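Local atomic coordinates of DNA ligase (Archaeoglobus fulgidus, PDB entry 3GDE), a protein that seals nicks in double-stranded DNA during replication, recombination and repair, using ATP and a magnesium cofactor to join a 3'-hydroxyl end to a 5'-phosphate end. Residues A[72-75]-A[80-83]; A[74-79]-A[142-147]; A[375-380]-A[386-391]. All coordinates share one frame; numbering follows the deposited sequence.

Contact 1 of 3, residues A[72-75]-A[80-83]; sequences ALEN and KRSE
OE1 of Glu74 is touched from two directions by the start of the next helix: CE of Lys80 lies 3.3 Å from it, and the backbone N of Arg81 approaches this same OE1 to 3.6 Å. Neither approach amounts to a hydrogen bond. The second oxygen, OE2, rests on CB of Arg81 at 3.6 Å, and the Glu74 side chain is bent at chi2 (-145°) to lay its acid group against the first turn of helix 81-91. Lys80, the N-cap residue, starts off away from Glu74, but its chain curls at three successive torsions and brings the methylene next to nitrogen back over OE1, crossing Glu74 at about a right angle. Its NZ stays 4.6 Å from Glu74 OE1 and bonds instead to the carbonyl of Gly78. Arg81 runs out straight from CG to NE, and its guanidinium pairs with Glu85, its plane turned 55° from the Glu74 carboxylate. Glu71 brings a second acid close to OE2 of Glu74. Packed against methylenes and the first turn, the carboxylate may be favoured in its ionised form by the helix start and nearby positive charges, though Glu71 would probably work against this.

Contact 2 of 3, residues A[74-79]-A[142-147]; sequences ENVSGV and LLTGLY
This is a helix-to-helix seam of the all-helical N-terminal DNA-binding domain, where the last turn of helix 66-77 lies against the second half of helix 135-149. Val76 and Thr144 are the closest points of the two backbones. CG1 of Val76 reaches over to the carbonyl O of Thr144 at 3.3 Å. It also lies 3.7 Å from CG2 of Thr144, the two side chains running past each other in opposite directions. The same CG1 then meets CB of Tyr147 at 3.8 Å, and CG2 of Val76 lies a little farther from that CB, so the valine fork straddles the root of the tyrosine. The ring itself leads away, and its hydroxyl bonds to Thr159.

One residue earlier, Asn75 comes across Thr144 at about a right angle. Its OD1 stands 3.2 Å from OG1 of Thr144, a hydroxyl that lies beside its own backbone N (chi1 -64°) and has a bond to the carbonyl of Ile140 within its own helix. After Ser77 the helix ends: Gly78 takes a positive phi of 82°, and Ser77 OG accepts from Val79 N at 3.2 Å, making an ST turn. The carbonyl of Ser77 receives Lys104 NZ.

Methyl groups thus meet on the inner side of the seam, while the amide oxygen of exposed Asn75 meets the Thr144 hydroxyl on the more open side. That oxygen and the Ile140 carbonyl are two acceptors for one hydroxyl hydrogen; with Ile140 the stronger partner, the Asn75 link is probably secondary, and carbon contacts make the rest.

Contact 3 of 3, residues A[375-380]-A[386-391]; sequences KQIVTD and RKMYDE
Met388 lays its thioether along Ile377, SD against CG1 of Ile377 at 3.8 Å, the two side chains sliding past each other in opposite directions. Beyond SD, the terminal methyl carries on to the backbone of Lys375: CE of Met388 comes to 3.4 Å from the carbonyl O of Lys375 and to 3.8 Å from CG of that lysine. The methionine is stretched out past CG (chi2 -169°, chi3 -157°), and this full length is what carries it across a gap of 8.7 Å between the CA atoms of Ile377 and Met388, the nearest pair. Ile377 meets it with CG1 turned between its own backbone N and carbonyl carbon (chi1 57°).

Lys375 shuts one end of the contact with its aliphatic portion, crossing the methionine at a slant. Its NZ lies 6.6 Å from OE2 of Glu391, so any attraction between them is probably weak. On the helix itself Glu391 OE1 makes a long salt bridge to NZ of Lys387, one turn earlier. The buried methionine also touches Val249 and Trp251 of strand 247-252, to which Ile377 is joined through backbone bonds with Val249.

Gln376, between the two contacting residues, points to the other side of the strand, close to Glu250, a predicted ATP-binding residue. The arrangement is that of a strand followed by a helix that folds back to cover it, here in the adenylation domain, where strand 247-252, which carries Glu250 and the predicted AMP-accepting Lys252, is the next strand over.

In the fold
Contacts 1 and 2 are neighbours, their centres 8 Å apart, and both use the end of helix 66-77: one side faces helix 81-91, the other helix 135-149, with Ala72 touching Thr144, Leu143 and Tyr147 where the two sets of residues join. Contact 3 lies about 62 Å from both, centre to centre, on the opposite side of the chain's centre, in the adenylation domain. Contact 1 is a surface meeting of charged side chains across a short turn. Contact 2 is partly buried and mixes methyls with a hydroxyl and an amide. Contact 3, also partly buried, relies on a methionine between strand and helix, with the charged ends of Lys375 and Glu391 on the exposed side.

Contact 1 of 3, residues A[72-75]-A[80-83]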
loop_
_atom_site.group_PDB
_atom_site.type_symbol
_atom_site.label_atom_id
_atom_site.label_comp_id
_atom_site.label_asym_id
_atom_site.label_seq_id
_atom_site.Cartn_x
_atom_site.Cartn_y
_atom_site.Cartn_z
ATOM N N ALA A 72 -27.212 -4.292 0.092
ATOM C CA ALA A 72 -27.617 -3.577 1.306
ATOM C C ALA A 72 -28.434 -2.340 0.962
ATOM O O ALA A 72 -29.452 -2.066 1.593
ATOM C CB ALA A 72 -26.405 -3.205 2.158
ATOM N N LEU A 73 -27.988 -1.603 -0.044
ATOM C CA LEU A 73 -28.694 -0.420 -0.521
ATOM C C LEU A 73 -30.062 -0.771 -1.121
ATOM O O LEU A 73 -31.024 -0.024 -0.950
ATOM C CB LEU A 73 -27.816 0.373 -1.507
ATOM C CG LEU A 73 -26.641 1.150 -0.883
ATOM C CD1 LEU A 73 -25.647 1.656 -1.927
ATOM C CD2 LEU A 73 -27.119 2.307 -0.019
ATOM N N GLU A 74 -30.134 -1.910 -1.811
ATOM C CA GLU A 74 -31.386 -2.501 -2.270
ATOM C C GLU A 74 -32.336 -2.719 -1.092
ATOM O O GLU A 74 -33.504 -2.315 -1.137
ATOM C CB GLU A 74 -31.113 -3.878 -2.856
ATOM C CG GLU A 74 -30.844 -3.986 -4.326
ATOM C CD GLU A 74 -31.421 -5.289 -4.863
ATOM O OE1 GLU A 74 -32.642 -5.329 -5.106
ATOM O OE2 GLU A 74 -30.666 -6.283 -5.001
ATOM N N ASN A 75 -31.831 -3.395 -0.057
ATOM C CA ASN A 75 -32.634 -3.721 1.121
ATOM C C ASN A 75 -33.252 -2.502 1.784
ATOM O O ASN A 75 -34.436 -2.516 2.104
ATOM C CB ASN A 75 -31.823 -4.491 2.166
ATOM C CG ASN A 75 -31.480 -5.899 1.733
ATOM O OD1 ASN A 75 -30.512 -6.489 2.226
ATOM N ND2 ASN A 75 -32.259 -6.449 0.810
ATOM N N LYS A 80 -34.382 -1.377 -6.963
ATOM C CA LYS A 80 -33.677 -2.565 -7.448
ATOM C C LYS A 80 -32.244 -2.250 -7.836
ATOM O O LYS A 80 -31.920 -1.112 -8.177
ATOM C CB LYS A 80 -34.434 -3.253 -8.589
ATOM C CG LYS A 80 -35.815 -3.802 -8.198
ATOM C CD LYS A 80 -35.755 -5.092 -7.323
ATOM C CE LYS A 80 -35.799 -4.817 -5.800
ATOM N NZ LYS A 80 -37.006 -4.050 -5.356
ATOM N N ARG A 81 -31.395 -3.269 -7.779
ATOM C CA ARG A 81 -29.956 -3.105 -7.985
ATOM C C ARG A 81 -29.608 -2.468 -9.337
ATOM O O ARG A 81 -28.714 -1.624 -9.406
ATOM C CB ARG A 81 -29.228 -4.440 -7.801
ATOM C CG ARG A 81 -27.717 -4.299 -7.814
ATOM C CD ARG A 81 -27.019 -5.575 -7.419
ATOM N NE ARG A 81 -25.643 -5.531 -7.890
ATOM C CZ ARG A 81 -24.715 -6.443 -7.625
ATOM N NH1 ARG A 81 -25.005 -7.494 -6.868
ATOM N NH2 ARG A 81 -23.486 -6.290 -8.113
ATOM N N SER A 82 -30.327 -2.861 -10.391
ATOM C CA SER A 82 -30.122 -2.304 -11.741
ATOM C C SER A 82 -30.277 -0.782 -11.774
ATOM O O SER A 82 -29.511 -0.095 -12.442
ATOM C CB SER A 82 -31.056 -2.968 -12.766
ATOM O OG SER A 82 -32.421 -2.691 -12.479
ATOM N N GLU A 83 -31.252 -0.263 -11.031
ATOM C CA GLU A 83 -31.418 1.190 -10.895
ATOM C C GLU A 83 -30.296 1.858 -10.078
ATOM O O GLU A 83 -29.835 2.940 -10.435
ATOM C CB GLU A 83 -32.793 1.536 -10.313
ATOM C CG GLU A 83 -33.144 3.027 -10.398
ATOM C CD GLU A 83 -34.593 3.341 -10.028
ATOM O OE1 GLU A 83 -35.452 2.425 -10.035
ATOM O OE2 GLU A 83 -34.871 4.523 -9.723
#

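Contact 2 of 3, residues A[74-79]-A[142-147]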
loop_
_atom_site.group_PDB
_atom_site.type_symbol
_atom_site.label_atom_id
_atom_site.label_comp_id
_atom_site.label_asym_id
_atom_site.label_seq_id
_atom_site.Cartn_x
_atom_site.Cartn_y
_atom_site.Cartn_z
ATOM N N GLU A 74 -30.134 -1.910 -1.811
ATOM C CA GLU A 74 -31.386 -2.501 -2.270
ATOM C C GLU A 74 -32.336 -2.719 -1.092
ATOM O O GLU A 74 -33.504 -2.315 -1.137
ATOM C CB GLU A 74 -31.113 -3.878 -2.856
ATOM C CG GLU A 74 -30.844 -3.986 -4.326
ATOM C CD GLU A 74 -31.421 -5.289 -4.863
ATOM O OE1 GLU A 74 -32.642 -5.329 -5.106
ATOM O OE2 GLU A 74 -30.666 -6.283 -5.001
ATOM N N ASN A 75 -31.831 -3.395 -0.057
ATOM C CA ASN A 75 -32.634 -3.721 1.121
ATOM C C ASN A 75 -33.252 -2.502 1.784
ATOM O O ASN A 75 -34.436 -2.516 2.104
ATOM C CB ASN A 75 -31.823 -4.491 2.166
ATOM C CG ASN A 75 -31.480 -5.899 1.733
ATOM O OD1 ASN A 75 -30.512 -6.489 2.226
ATOM N ND2 ASN A 75 -32.259 -6.449 0.810
ATOM N N VAL A 76 -32.456 -1.450 1.970
ATOM C CA VAL A 76 -32.903 -0.293 2.738
ATOM C C VAL A 76 -33.809 0.646 1.948
ATOM O O VAL A 76 -34.742 1.225 2.511
ATOM C CB VAL A 76 -31.720 0.488 3.395
ATOM C CG1 VAL A 76 -30.992 -0.395 4.386
ATOM C CG2 VAL A 76 -30.732 1.029 2.348
ATOM N N SER A 77 -33.547 0.780 0.647
ATOM C CA SER A 77 -34.225 1.775 -0.187
ATOM C C SER A 77 -35.411 1.202 -0.944
ATOM O O SER A 77 -36.296 1.947 -1.387
ATOM C CB SER A 77 -33.248 2.381 -1.188
ATOM O OG SER A 77 -32.830 1.406 -2.131
ATOM N N GLY A 78 -35.414 -0.115 -1.113
ATOM C CA GLY A 78 -36.433 -0.779 -1.911
ATOM C C GLY A 78 -36.161 -0.745 -3.406
ATOM O O GLY A 78 -36.748 -1.532 -4.148
ATOM N N VAL A 79 -35.280 0.157 -3.853
ATOM C CA VAL A 79 -34.980 0.284 -5.284
ATOM C C VAL A 79 -34.098 -0.873 -5.764
ATOM O O VAL A 79 -33.191 -1.319 -5.046
ATOM C CB VAL A 79 -34.401 1.687 -5.701
ATOM C CG1 VAL A 79 -34.693 2.762 -4.650
ATOM C CG2 VAL A 79 -32.934 1.625 -5.998
ATOM N N LEU A 142 -25.669 -6.854 8.207
ATOM C CA LEU A 142 -24.989 -5.884 9.074
ATOM C C LEU A 142 -24.849 -4.506 8.438
ATOM O O LEU A 142 -25.101 -3.494 9.082
ATOM C CB LEU A 142 -23.625 -6.410 9.523
ATOM C CG LEU A 142 -23.658 -7.541 10.557
ATOM C CD1 LEU A 142 -22.279 -8.184 10.694
ATOM C CD2 LEU A 142 -24.191 -7.042 11.914
ATOM N N LEU A 143 -24.447 -4.475 7.173
ATOM C CA LEU A 143 -24.413 -3.232 6.402
ATOM C C LEU A 143 -25.799 -2.598 6.249
ATOM O O LEU A 143 -25.928 -1.381 6.347
ATOM C CB LEU A 143 -23.817 -3.487 5.013
ATOM C CG LEU A 143 -22.354 -3.902 4.896
ATOM C CD1 LEU A 143 -22.085 -4.441 3.488
ATOM C CD2 LEU A 143 -21.398 -2.738 5.256
ATOM N N THR A 144 -26.810 -3.429 5.975
ATOM C CA THR A 144 -28.227 -3.033 5.890
ATOM C C THR A 144 -28.743 -2.395 7.185
ATOM O O THR A 144 -29.503 -1.425 7.146
ATOM C CB THR A 144 -29.120 -4.258 5.547
ATOM O OG1 THR A 144 -28.788 -4.744 4.245
ATOM C CG2 THR A 144 -30.628 -3.919 5.590
ATOM N N GLY A 145 -28.328 -2.945 8.324
ATOM C CA GLY A 145 -28.678 -2.387 9.611
ATOM C C GLY A 145 -28.057 -1.024 9.822
ATOM O O GLY A 145 -28.670 -0.148 10.441
ATOM N N LEU A 146 -26.844 -0.843 9.300
ATOM C CA LEU A 146 -26.110 0.405 9.443
ATOM C C LEU A 146 -26.720 1.504 8.556
ATOM O O LEU A 146 -26.917 2.642 9.002
ATOM C CB LEU A 146 -24.639 0.168 9.093
ATOM C CG LEU A 146 -23.522 0.795 9.925
ATOM C CD1 LEU A 146 -23.658 0.468 11.429
ATOM C CD2 LEU A 146 -22.170 0.328 9.389
ATOM N N TYR A 147 -27.036 1.154 7.310
ATOM C CA TYR A 147 -27.685 2.089 6.384
ATOM C C TYR A 147 -29.088 2.492 6.835
ATOM O O TYR A 147 -29.536 3.594 6.539
ATOM C CB TYR A 147 -27.767 1.499 4.970
ATOM C CG TYR A 147 -26.506 1.587 4.152
ATOM C CD1 TYR A 147 -25.952 0.445 3.579
ATOM C CD2 TYR A 147 -25.869 2.815 3.927
ATOM C CE1 TYR A 147 -24.779 0.514 2.796
ATOM C CE2 TYR A 147 -24.702 2.901 3.160
ATOM C CZ TYR A 147 -24.169 1.747 2.596
ATOM O OH TYR A 147 -23.025 1.812 1.828
#

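Contact 3 of 3, residues A[375-380]-A[386-391]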
loop_
_atom_site.group_PDB
_atom_site.type_symbol
_atom_site.label_atom_id
_atom_site.label_comp_id
_atom_site.label_asym_id
_atom_site.label_seq_id
_atom_site.Cartn_x
_atom_site.Cartn_y
_atom_site.Cartn_z
ATOM N N LYS A 375 25.882 -11.964 0.200
ATOM C CA LYS A 375 27.304 -11.762 0.087
ATOM C C LYS A 375 27.538 -10.255 0.011
ATOM O O LYS A 375 26.879 -9.537 -0.746
ATOM C CB LYS A 375 27.855 -12.500 -1.144
ATOM C CG LYS A 375 29.345 -12.310 -1.418
ATOM C CD LYS A 375 29.804 -13.157 -2.618
ATOM C CE LYS A 375 31.269 -12.913 -2.961
ATOM N NZ LYS A 375 32.183 -13.255 -1.828
ATOM N N GLN A 376 28.453 -9.774 0.833
ATOM C CA GLN A 376 28.793 -8.374 0.810
ATOM C C GLN A 376 30.291 -8.204 0.634
ATOM O O GLN A 376 31.080 -8.935 1.221
ATOM C CB GLN A 376 28.324 -7.704 2.093
ATOM C CG GLN A 376 28.389 -6.197 2.064
ATOM C CD GLN A 376 28.076 -5.601 3.410
ATOM O OE1 GLN A 376 26.970 -5.114 3.637
ATOM N NE2 GLN A 376 29.035 -5.657 4.325
ATOM N N ILE A 377 30.669 -7.247 -0.201
ATOM C CA ILE A 377 32.054 -6.798 -0.285
ATOM C C ILE A 377 32.117 -5.326 0.096
ATOM O O ILE A 377 31.111 -4.618 0.025
ATOM C CB ILE A 377 32.685 -7.040 -1.684
ATOM C CG1 ILE A 377 31.865 -6.357 -2.787
ATOM C CG2 ILE A 377 32.855 -8.544 -1.939
ATOM C CD1 ILE A 377 32.668 -5.953 -4.012
ATOM N N VAL A 378 33.287 -4.890 0.548
ATOM C CA VAL A 378 33.528 -3.480 0.840
ATOM C C VAL A 378 34.731 -3.062 -0.004
ATOM O O VAL A 378 35.771 -3.708 0.037
ATOM C CB VAL A 378 33.763 -3.219 2.355
ATOM C CG1 VAL A 378 33.729 -1.729 2.653
ATOM C CG2 VAL A 378 32.709 -3.928 3.199
ATOM N N THR A 379 34.585 -1.996 -0.779
ATOM C CA THR A 379 35.574 -1.686 -1.811
ATOM C C THR A 379 35.489 -0.256 -2.330
ATOM O O THR A 379 34.442 0.384 -2.234
ATOM C CB THR A 379 35.452 -2.678 -3.009
ATOM O OG1 THR A 379 36.528 -2.464 -3.934
ATOM C CG2 THR A 379 34.112 -2.525 -3.724
ATOM N N ASP A 380 36.608 0.231 -2.865
ATOM C CA ASP A 380 36.644 1.481 -3.621
ATOM C C ASP A 380 36.957 1.219 -5.095
ATOM O O ASP A 380 37.069 2.151 -5.892
ATOM C CB ASP A 380 37.626 2.500 -3.004
ATOM C CG ASP A 380 39.074 1.979 -2.895
ATOM O OD1 ASP A 380 39.870 2.619 -2.161
ATOM O OD2 ASP A 380 39.433 0.953 -3.526
ATOM N N ARG A 386 32.114 -4.154 -10.528
ATOM C CA ARG A 386 31.699 -4.678 -11.840
ATOM C C ARG A 386 31.776 -6.212 -11.922
ATOM O O ARG A 386 30.958 -6.844 -12.589
ATOM C CB ARG A 386 32.470 -4.022 -12.989
ATOM C CG ARG A 386 31.915 -4.384 -14.368
ATOM C CD ARG A 386 32.261 -3.351 -15.431
ATOM N NE ARG A 386 31.215 -2.338 -15.592
ATOM C CZ ARG A 386 31.378 -1.030 -15.384
ATOM N NH1 ARG A 386 32.551 -0.536 -14.999
ATOM N NH2 ARG A 386 30.356 -0.210 -15.570
ATOM N N LYS A 387 32.741 -6.803 -11.223
ATOM C CA LYS A 387 32.870 -8.258 -11.159
ATOM C C LYS A 387 31.693 -8.895 -10.424
ATOM O O LYS A 387 31.213 -9.960 -10.816
ATOM C CB LYS A 387 34.190 -8.648 -10.484
ATOM C CG LYS A 387 34.536 -10.131 -10.575
ATOM C CD LYS A 387 36.046 -10.372 -10.455
ATOM C CE LYS A 387 36.482 -10.595 -9.007
ATOM N NZ LYS A 387 36.057 -11.930 -8.490
ATOM N N MET A 388 31.245 -8.244 -9.352
ATOM C CA MET A 388 30.084 -8.702 -8.585
ATOM C C MET A 388 28.813 -8.533 -9.405
ATOM O O MET A 388 27.992 -9.443 -9.476
ATOM C CB MET A 388 29.962 -7.937 -7.266
ATOM C CG MET A 388 29.352 -8.779 -6.170
ATOM S SD MET A 388 28.908 -7.855 -4.703
ATOM C CE MET A 388 28.925 -9.173 -3.495
ATOM N N TYR A 389 28.679 -7.362 -10.021
ATOM C CA TYR A 389 27.617 -7.038 -10.974
ATOM C C TYR A 389 27.490 -8.107 -12.066
ATOM O O TYR A 389 26.418 -8.691 -12.254
ATOM C CB TYR A 389 27.900 -5.649 -11.559
ATOM C CG TYR A 389 26.894 -5.082 -12.538
ATOM C CD1 TYR A 389 25.678 -4.555 -12.106
ATOM C CD2 TYR A 389 27.192 -5.020 -13.901
ATOM C CE1 TYR A 389 24.766 -4.011 -13.020
ATOM C CE2 TYR A 389 26.295 -4.484 -14.817
ATOM C CZ TYR A 389 25.090 -3.983 -14.374
ATOM O OH TYR A 389 24.227 -3.446 -15.292
ATOM N N ASP A 390 28.595 -8.382 -12.757
ATOM C CA ASP A 390 28.642 -9.449 -13.755
ATOM C C ASP A 390 28.211 -10.798 -13.189
ATOM O O ASP A 390 27.402 -11.493 -13.805
ATOM C CB ASP A 390 30.040 -9.544 -14.375
ATOM C CG ASP A 390 30.359 -8.373 -15.293
ATOM O OD1 ASP A 390 29.498 -7.480 -15.492
ATOM O OD2 ASP A 390 31.484 -8.346 -15.830
ATOM N N GLU A 391 28.736 -11.153 -12.014
ATOM C CA GLU A 391 28.395 -12.413 -11.352
ATOM C C GLU A 391 26.910 -12.503 -11.000
ATOM O O GLU A 391 26.285 -13.550 -11.204
ATOM C CB GLU A 391 29.257 -12.628 -10.097
ATOM C CG GLU A 391 30.650 -13.216 -10.381
ATOM C CD GLU A 391 31.416 -13.596 -9.108
ATOM O OE1 GLU A 391 32.609 -13.210 -8.995
ATOM O OE2 GLU A 391 30.828 -14.275 -8.217
#